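Bacteriocin immunity protein (Pseudomonas aeruginosa, PDB 6W0V) binds the nuclease domain of the DNase bacteriocin pyocin S8 as its cognate immunity protein and so probably protects the producing cell from its own toxin. Local coordinates at residues F13-E18 with Y35-A40; F20-S23 with K28-D31; E55-S60 with L65-E70. The protein carries 1 engineered substitution. One frame throughout, in Å; residues are numbered along the deposited sequence.

Contact 1. Residues F13-E18 with Y35-A40; sequences FSLISE and YAIVNA
The first torsion of I37 sets CG1 beside the backbone N and anti to the carbonyl carbon (chi1 -65°), and a near-extended second torsion (chi2 162°) then brings CD1 onto the backbone of helix 9-21, alongside I16 CG1. That methyl comes down on the peptide joining L15 to I16: I37 CD1 lies 3.5 Å from I16 CA and 3.7 Å from L15 C. One carbon further back, I37 CG1 rests 3.7 Å from L15 CB. I16 CG1 comes across the I37 chain at about a right angle, 3.8 Å from I37 CD1. Helices 9-21 and 27-41 pack as part of the four-helix fold of the colicin and pyocin immunity proteins; the axes of 13-18 and 35-40 approach to 9.7 Å, their N-to-C directions 127° apart. Beside the isoleucines, L15 points its CD1 across to A36 CB at 3.9 Å, an apolar touch on the partly exposed flank. The two isoleucines are buried: F12, L19 and I50 also press on I37, while P61 and V64 of helix 61-74 pack against I16.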
loop_
_atom_site.group_PDB
_atom_site.type_symbol
_atom_site.label_atom_id
_atom_site.label_comp_id
_atom_site.label_asym_id
_atom_site.label_seq_id
_atom_site.Cartn_x
_atom_site.Cartn_y
_atom_site.Cartn_z
ATOM N N PHE B 13 -14.018 8.705 12.303
ATOM C CA PHE B 13 -14.611 7.564 11.575
ATOM C C PHE B 13 -14.675 7.902 10.085
ATOM O O PHE B 13 -14.419 7.023 9.247
ATOM C CB PHE B 13 -16.001 7.237 12.105
ATOM C CG PHE B 13 -16.634 6.126 11.318
ATOM C CD1 PHE B 13 -16.151 4.834 11.427
ATOM C CD2 PHE B 13 -17.657 6.384 10.420
ATOM C CE1 PHE B 13 -16.710 3.811 10.680
ATOM C CE2 PHE B 13 -18.212 5.357 9.673
ATOM C CZ PHE B 13 -17.737 4.073 9.807
ATOM N N SER B 14 -15.024 9.150 9.782
ATOM C CA SER B 14 -15.074 9.693 8.404
ATOM C C SER B 14 -13.709 9.497 7.745
ATOM O O SER B 14 -13.693 8.999 6.607
ATOM C CB SER B 14 -15.479 11.129 8.404
ATOM O OG SER B 14 -15.707 11.588 7.082
ATOM N N LEU B 15 -12.619 9.855 8.440
ATOM C CA LEU B 15 -11.236 9.682 7.917
ATOM C C LEU B 15 -11.038 8.219 7.546
ATOM O O LEU B 15 -10.583 7.933 6.430
ATOM C CB LEU B 15 -10.182 10.064 8.956
ATOM C CG LEU B 15 -9.945 11.550 9.183
ATOM C CD1 LEU B 15 -8.937 11.737 10.304
ATOM C CD2 LEU B 15 -9.470 12.228 7.905
ATOM N N ILE B 16 -11.340 7.324 8.478
ATOM C CA ILE B 16 -11.110 5.876 8.266
ATOM C C ILE B 16 -11.945 5.450 7.066
ATOM O O ILE B 16 -11.436 4.708 6.228
ATOM C CB ILE B 16 -11.480 5.071 9.513
ATOM C CG1 ILE B 16 -10.643 5.492 10.720
ATOM C CG2 ILE B 16 -11.352 3.592 9.216
ATOM C CD1 ILE B 16 -11.199 5.006 12.035
ATOM N N SER B 17 -13.208 5.871 7.048
ATOM C CA SER B 17 -14.172 5.496 5.993
ATOM C C SER B 17 -13.590 5.882 4.634
ATOM O O SER B 17 -13.697 5.081 3.714
ATOM C CB SER B 17 -15.490 6.145 6.215
ATOM O OG SER B 17 -16.391 5.777 5.183
ATOM N N GLU B 18 -12.961 7.051 4.549
ATOM C CA GLU B 18 -12.339 7.534 3.293
ATOM C C GLU B 18 -11.437 6.438 2.728
ATOM O O GLU B 18 -11.497 6.195 1.533
ATOM C CB GLU B 18 -11.519 8.796 3.523
ATOM C CG GLU B 18 -12.365 10.005 3.842
ATOM C CD GLU B 18 -11.592 11.306 3.871
ATOM O OE1 GLU B 18 -10.796 11.526 2.951
ATOM O OE2 GLU B 18 -11.791 12.088 4.808
ATOM N N TYR B 35 -2.187 8.812 7.847
ATOM C CA TYR B 35 -1.338 9.258 8.969
ATOM C C TYR B 35 -2.140 10.106 9.938
ATOM O O TYR B 35 -1.794 10.070 11.113
ATOM C CB TYR B 35 -0.056 9.892 8.454
ATOM C CG TYR B 35 0.844 8.748 8.110
ATOM C CD1 TYR B 35 1.482 8.048 9.120
ATOM C CD2 TYR B 35 0.861 8.224 6.838
ATOM C CE1 TYR B 35 2.238 6.923 8.842
ATOM C CE2 TYR B 35 1.625 7.110 6.537
ATOM C CZ TYR B 35 2.319 6.460 7.541
ATOM O OH TYR B 35 3.068 5.351 7.274
ATOM N N ALA B 36 -3.167 10.805 9.474
ATOM C CA ALA B 36 -4.056 11.534 10.399
ATOM C C ALA B 36 -4.599 10.478 11.355
ATOM O O ALA B 36 -4.604 10.698 12.579
ATOM C CB ALA B 36 -5.150 12.266 9.673
ATOM N N ILE B 37 -4.984 9.336 10.803
ATOM C CA ILE B 37 -5.591 8.243 11.606
ATOM C C ILE B 37 -4.510 7.629 12.482
ATOM O O ILE B 37 -4.693 7.532 13.693
ATOM C CB ILE B 37 -6.229 7.181 10.710
ATOM C CG1 ILE B 37 -7.398 7.778 9.935
ATOM C CG2 ILE B 37 -6.626 5.965 11.534
ATOM C CD1 ILE B 37 -7.795 6.979 8.758
ATOM N N VAL B 38 -3.447 7.149 11.867
ATOM C CA VAL B 38 -2.453 6.302 12.563
ATOM C C VAL B 38 -1.705 7.148 13.591
ATOM O O VAL B 38 -1.461 6.652 14.684
ATOM C CB VAL B 38 -1.534 5.632 11.534
ATOM C CG1 VAL B 38 -0.243 5.121 12.143
ATOM C CG2 VAL B 38 -2.296 4.527 10.823
ATOM N N ASN B 39 -1.357 8.386 13.264
ATOM C CA ASN B 39 -0.594 9.232 14.211
ATOM C C ASN B 39 -1.476 9.508 15.427
ATOM O O ASN B 39 -0.974 9.434 16.556
ATOM C CB ASN B 39 -0.091 10.517 13.565
ATOM C CG ASN B 39 0.955 10.232 12.512
ATOM O OD1 ASN B 39 1.537 9.153 12.507
ATOM N ND2 ASN B 39 1.191 11.197 11.643
ATOM N N ALA B 40 -2.753 9.781 15.191
ATOM C CA ALA B 40 -3.730 10.031 16.275
ATOM C C ALA B 40 -3.899 8.746 17.077
ATOM O O ALA B 40 -3.919 8.817 18.310
ATOM C CB ALA B 40 -5.042 10.481 15.703
#

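Contact 2. Residues F20-S23 with K28-D31; sequences FNRS and KERD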
loop_
_atom_site.group_PDB
_atom_site.type_symbol
_atom_site.label_atom_id
_atom_site.label_comp_id
_atom_site.label_asym_id
_atom_site.label_seq_id
_atom_site.Cartn_x
_atom_site.Cartn_y
_atom_site.Cartn_z
ATOM N N PHE B 20 -11.573 3.262 2.901
ATOM C CA PHE B 20 -12.333 2.127 2.328
ATOM C C PHE B 20 -13.122 2.583 1.109
ATOM O O PHE B 20 -13.318 1.761 0.208
ATOM C CB PHE B 20 -13.281 1.541 3.366
ATOM C CG PHE B 20 -12.562 0.819 4.469
ATOM C CD1 PHE B 20 -12.016 1.521 5.533
ATOM C CD2 PHE B 20 -12.421 -0.556 4.438
ATOM C CE1 PHE B 20 -11.341 0.857 6.539
ATOM C CE2 PHE B 20 -11.754 -1.216 5.454
ATOM C CZ PHE B 20 -11.224 -0.511 6.504
ATOM N N ASN B 21 -13.574 3.840 1.105
ATOM C CA ASN B 21 -14.707 4.277 0.251
ATOM C C ASN B 21 -14.307 5.376 -0.736
ATOM O O ASN B 21 -15.018 5.509 -1.743
ATOM C CB ASN B 21 -15.878 4.707 1.129
ATOM C CG ASN B 21 -16.337 3.561 2.001
ATOM O OD1 ASN B 21 -16.525 2.451 1.510
ATOM N ND2 ASN B 21 -16.482 3.806 3.292
ATOM N N ARG B 22 -13.258 6.152 -0.452
ATOM C CA ARG B 22 -12.883 7.347 -1.252
ATOM C C ARG B 22 -11.794 6.933 -2.239
ATOM O O ARG B 22 -10.951 6.092 -1.885
ATOM C CB ARG B 22 -12.415 8.508 -0.367
ATOM C CG ARG B 22 -11.516 9.528 -1.054
ATOM C CD ARG B 22 -11.166 10.674 -0.119
ATOM N NE ARG B 22 -10.507 11.785 -0.796
ATOM C CZ ARG B 22 -9.937 12.830 -0.192
ATOM N NH1 ARG B 22 -9.906 12.927 1.129
ATOM N NH2 ARG B 22 -9.384 13.782 -0.923
ATOM N N SER B 23 -11.821 7.508 -3.435
ATOM C CA SER B 23 -10.696 7.414 -4.392
ATOM C C SER B 23 -9.762 8.601 -4.167
ATOM O O SER B 23 -10.194 9.766 -4.314
ATOM C CB SER B 23 -11.165 7.318 -5.805
ATOM O OG SER B 23 -11.610 6.001 -6.065
ATOM N N LYS B 28 0.095 10.688 -1.879
ATOM C CA LYS B 28 0.301 11.758 -0.879
ATOM C C LYS B 28 -1.045 12.066 -0.230
ATOM O O LYS B 28 -1.101 12.184 0.988
ATOM C CB LYS B 28 0.914 12.984 -1.557
ATOM C CG LYS B 28 0.855 14.279 -0.759
ATOM C CD LYS B 28 1.547 15.433 -1.454
ATOM C CE LYS B 28 1.107 15.627 -2.890
ATOM N NZ LYS B 28 1.438 16.986 -3.375
ATOM N N GLU B 29 -2.087 12.199 -1.038
ATOM C CA GLU B 29 -3.408 12.612 -0.527
ATOM C C GLU B 29 -3.896 11.529 0.423
ATOM O O GLU B 29 -4.405 11.854 1.508
ATOM C CB GLU B 29 -4.402 12.782 -1.658
ATOM C CG GLU B 29 -5.693 13.376 -1.190
ATOM C CD GLU B 29 -6.622 13.551 -2.360
ATOM O OE1 GLU B 29 -6.858 12.554 -3.077
ATOM O OE2 GLU B 29 -7.057 14.684 -2.567
ATOM N N ARG B 30 -3.751 10.275 0.029
ATOM C CA ARG B 30 -4.210 9.166 0.884
ATOM C C ARG B 30 -3.369 9.150 2.147
ATOM O O ARG B 30 -3.916 8.929 3.225
ATOM C CB ARG B 30 -4.109 7.820 0.191
ATOM C CG ARG B 30 -4.566 6.696 1.099
ATOM C CD ARG B 30 -4.470 5.343 0.476
ATOM N NE ARG B 30 -3.107 5.076 0.086
ATOM C CZ ARG B 30 -2.684 3.939 -0.413
ATOM N NH1 ARG B 30 -1.415 3.831 -0.765
ATOM N NH2 ARG B 30 -3.513 2.926 -0.565
ATOM N N ASP B 31 -2.076 9.385 2.041
ATOM C CA ASP B 31 -1.172 9.320 3.208
ATOM C C ASP B 31 -1.631 10.314 4.261
ATOM O O ASP B 31 -1.510 10.003 5.448
ATOM C CB ASP B 31 0.261 9.650 2.819
ATOM C CG ASP B 31 1.022 8.448 2.319
ATOM O OD1 ASP B 31 0.444 7.350 2.343
ATOM O OD2 ASP B 31 2.184 8.637 1.921
HETATM O O HOH W 1 -9.371 12.566 -3.448
#
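R22 reaches across to E29 from the turn that joins helices 9-21 and 27-41 of this helical immunity-protein fold, being the first residue to leave helical backbone angles. From CB, its CG goes out anti to the backbone N (chi1 157°), and the chain stays extended through CD to NE, which carries the guanidinium over to the first turn of helix 27-41. NE lies 3.0 Å from water 1. Beyond it, CZ stands 4.0 Å from E29 CD, and the two terminal nitrogens divide the work. NH1 turns back to helix 9-21, where it makes a salt bridge with E18 OE1. NH2 is the atom that crosses: it forms a salt bridge with E29 OE2 at 3.0 Å. OE2 lies obliquely to the guanidinium, and the guanidinium and carboxylate planes are 55° apart. E29 comes in at about a right angle to R22, and its other oxygen, OE1, accepts from S25 N, which helps fix the carboxylate against the turn. Water 1 sits at the guanidinium edge, in its plane, and bridges the contact; it accepts from R22 NH2 at 2.8 Å and donates to E29 OE1 at a short 2.5 Å and to S23 O at 3.0 Å.

Contact 3. Residues E55-S60 with L65-E70; sequences EDEEDS and LKRIKE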
loop_
_atom_site.group_PDB
_atom_site.type_symbol
_atom_site.label_atom_id
_atom_site.label_comp_id
_atom_site.label_asym_id
_atom_site.label_seq_id
_atom_site.Cartn_x
_atom_site.Cartn_y
_atom_site.Cartn_z
ATOM N N GLU B 55 -7.227 -12.122 10.439
ATOM C CA GLU B 55 -8.353 -12.943 9.912
ATOM C C GLU B 55 -9.565 -12.791 10.841
ATOM O O GLU B 55 -10.698 -12.797 10.331
ATOM C CB GLU B 55 -7.929 -14.405 9.750
ATOM C CG GLU B 55 -7.206 -14.669 8.438
ATOM C CD GLU B 55 -6.423 -15.969 8.365
ATOM O OE1 GLU B 55 -6.635 -16.842 9.233
ATOM O OE2 GLU B 55 -5.596 -16.102 7.439
ATOM N N ASP B 56 -9.310 -12.615 12.140
ATOM C CA ASP B 56 -10.323 -12.512 13.227
ATOM C C ASP B 56 -10.844 -11.075 13.353
ATOM O O ASP B 56 -11.728 -10.842 14.193
ATOM C CB ASP B 56 -9.696 -12.931 14.557
ATOM C CG ASP B 56 -8.353 -12.255 14.769
ATOM O OD1 ASP B 56 -7.396 -12.633 14.061
ATOM O OD2 ASP B 56 -8.289 -11.317 15.587
ATOM N N GLU B 57 -10.306 -10.127 12.583
ATOM C CA GLU B 57 -10.650 -8.695 12.749
ATOM C C GLU B 57 -11.526 -8.249 11.585
ATOM O O GLU B 57 -11.381 -8.803 10.477
ATOM C CB GLU B 57 -9.380 -7.862 12.847
ATOM C CG GLU B 57 -8.587 -8.196 14.090
ATOM C CD GLU B 57 -7.291 -7.428 14.232
ATOM O OE1 GLU B 57 -6.774 -7.361 15.363
ATOM O OE2 GLU B 57 -6.798 -6.913 13.209
ATOM N N GLU B 58 -12.386 -7.270 11.832
ATOM C CA GLU B 58 -13.319 -6.771 10.802
ATOM C C GLU B 58 -12.562 -5.797 9.909
ATOM O O GLU B 58 -12.008 -4.805 10.395
ATOM C CB GLU B 58 -14.557 -6.112 11.392
ATOM C CG GLU B 58 -15.597 -5.844 10.329
ATOM C CD GLU B 58 -16.920 -5.339 10.864
ATOM O OE1 GLU B 58 -17.133 -4.114 10.836
ATOM O OE2 GLU B 58 -17.725 -6.175 11.286
ATOM N N ASP B 59 -12.540 -6.104 8.628
ATOM C CA ASP B 59 -11.878 -5.242 7.637
ATOM C C ASP B 59 -12.888 -4.175 7.211
ATOM O O ASP B 59 -13.533 -4.356 6.182
ATOM C CB ASP B 59 -11.381 -6.111 6.497
ATOM C CG ASP B 59 -10.522 -5.315 5.556
ATOM O OD1 ASP B 59 -10.191 -4.170 5.916
ATOM O OD2 ASP B 59 -10.223 -5.853 4.507
ATOM N N SER B 60 -13.065 -3.136 8.023
ATOM C CA SER B 60 -14.075 -2.071 7.784
ATOM C C SER B 60 -13.718 -0.818 8.571
ATOM O O SER B 60 -12.880 -0.895 9.462
ATOM C CB SER B 60 -15.448 -2.570 8.132
ATOM O OG SER B 60 -15.534 -2.879 9.511
ATOM N N LEU B 65 -11.976 1.575 13.567
ATOM C CA LEU B 65 -12.358 2.499 14.652
ATOM C C LEU B 65 -12.375 1.707 15.953
ATOM O O LEU B 65 -11.799 2.184 16.926
ATOM C CB LEU B 65 -13.721 3.106 14.350
ATOM C CG LEU B 65 -14.205 4.093 15.402
ATOM C CD1 LEU B 65 -13.393 5.379 15.365
ATOM C CD2 LEU B 65 -15.686 4.371 15.206
ATOM N N LYS B 66 -12.985 0.524 15.937
ATOM C CA LYS B 66 -13.021 -0.348 17.131
ATOM C C LYS B 66 -11.595 -0.660 17.583
ATOM O O LYS B 66 -11.284 -0.539 18.753
ATOM C CB LYS B 66 -13.735 -1.661 16.831
ATOM C CG LYS B 66 -13.899 -2.537 18.061
ATOM C CD LYS B 66 -14.372 -3.930 17.779
ATOM C CE LYS B 66 -13.239 -4.883 17.480
ATOM N NZ LYS B 66 -13.683 -6.296 17.520
ATOM N N ARG B 67 -10.734 -1.082 16.667
ATOM C CA ARG B 67 -9.372 -1.497 17.068
ATOM C C ARG B 67 -8.664 -0.303 17.708
ATOM O O ARG B 67 -7.948 -0.492 18.708
ATOM C CB ARG B 67 -8.640 -2.072 15.862
ATOM C CG ARG B 67 -9.209 -3.417 15.445
ATOM C CD ARG B 67 -8.315 -4.077 14.431
ATOM N NE ARG B 67 -8.350 -3.467 13.119
ATOM C CZ ARG B 67 -9.307 -3.648 12.217
ATOM N NH1 ARG B 67 -10.368 -4.381 12.494
ATOM N NH2 ARG B 67 -9.203 -3.106 11.018
ATOM N N ILE B 68 -8.893 0.892 17.180
ATOM C CA ILE B 68 -8.239 2.118 17.708
ATOM C C ILE B 68 -8.829 2.429 19.069
ATOM O O ILE B 68 -8.076 2.643 20.006
ATOM C CB ILE B 68 -8.417 3.283 16.733
ATOM C CG1 ILE B 68 -7.578 3.014 15.487
ATOM C CG2 ILE B 68 -8.063 4.596 17.398
ATOM C CD1 ILE B 68 -7.795 3.990 14.376
ATOM N N LYS B 69 -10.148 2.428 19.144
ATOM C CA LYS B 69 -10.823 2.797 20.398
ATOM C C LYS B 69 -10.490 1.775 21.473
ATOM O O LYS B 69 -10.230 2.179 22.598
ATOM C CB LYS B 69 -12.317 2.845 20.147
ATOM C CG LYS B 69 -12.758 4.075 19.391
ATOM C CD LYS B 69 -14.183 3.988 18.974
ATOM C CE LYS B 69 -15.128 3.832 20.141
ATOM N NZ LYS B 69 -16.498 3.733 19.610
ATOM N N GLU B 70 -10.536 0.498 21.133
ATOM C CA GLU B 70 -10.336 -0.549 22.156
ATOM C C GLU B 70 -8.925 -0.425 22.686
ATOM O O GLU B 70 -8.711 -0.507 23.892
ATOM C CB GLU B 70 -10.542 -1.941 21.603
ATOM C CG GLU B 70 -11.992 -2.249 21.414
ATOM C CD GLU B 70 -12.222 -3.715 21.147
ATOM O OE1 GLU B 70 -11.267 -4.402 20.747
ATOM O OE2 GLU B 70 -13.344 -4.153 21.345
HETATM O O HOH W 2 -11.952 -5.715 14.571
HETATM O O HOH W 3 -9.374 -2.881 8.244
#
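The loop carrying E57 and E58 runs past helix 61-74 at the level of R67, the E57 and R67 CA atoms standing 8.5 Å apart, a gap spanned mainly by the side chain of R67. The loop ends in an inverse gamma turn centred on D59 and then in S60, the N-cap of helix 61-74, whose OG accepts from G63 N; the loop thus closes back on the helix that it starts, within the four-helix fold. The R67 chain bends at chi3 (-72°), which turns the guanidinium against the loop, and R67 NH1 donates to E58 O at 2.7 Å. This bond is nearly straight at the hydrogen (167°) and lies close to the guanidinium plane, although the donor is tilted 32° from the carbonyl plane. NH2 adds a weak bond to the same oxygen, and S60 N, closing the gamma turn, adds another weak one, so three donors converge on E58 O. NH2 also donates to I49 O, tying the buried arginine to the short helix 48-51. E57 comes at R67 from off the guanidinium plane: its carboxylate is almost parallel to that plane but displaced along the chain, with E57 OE2 3.4 Å from R67 CD. At 3.8 Å from R67 NE, OE2 makes only a long salt bridge, a matter of charge, since no N-H points at it; its stronger partner is K54 N. D59 also reaches the toxin: its OD2 accepts from the backbone N of K68 of the pyocin S8 chain. Two waters complete the edge of the guanidinium, both in its plane. Water 3 accepts weakly from R67 NH2 and donates to D59 OD1, and water 2 accepts from R67 NH1 at 2.9 Å and from E58 N at 3.2 Å.

Contacts 1 and 2 both join helices 9-21 and 27-41, with centres about 10 Å apart: contact 2 is nested inside the chain loop that contact 1 closes and lies at the surface near the turn. Contact 3 follows in sequence, its centre about 13 Å from that of contact 1, and meets it through the apolar interior, where I37 CG2 lies 3.7 Å from I68 CD1 and I16 CD1 3.8 Å from L65 CA. Contacts 2 and 3, about 19 Å apart at their centres, still touch through F20, whose CZ is 3.3 Å from S60 C. Residues beside each contact reach pyocin S8: Y35, S23 and D59 meet F81, D76 and K68 of that chain, respectively.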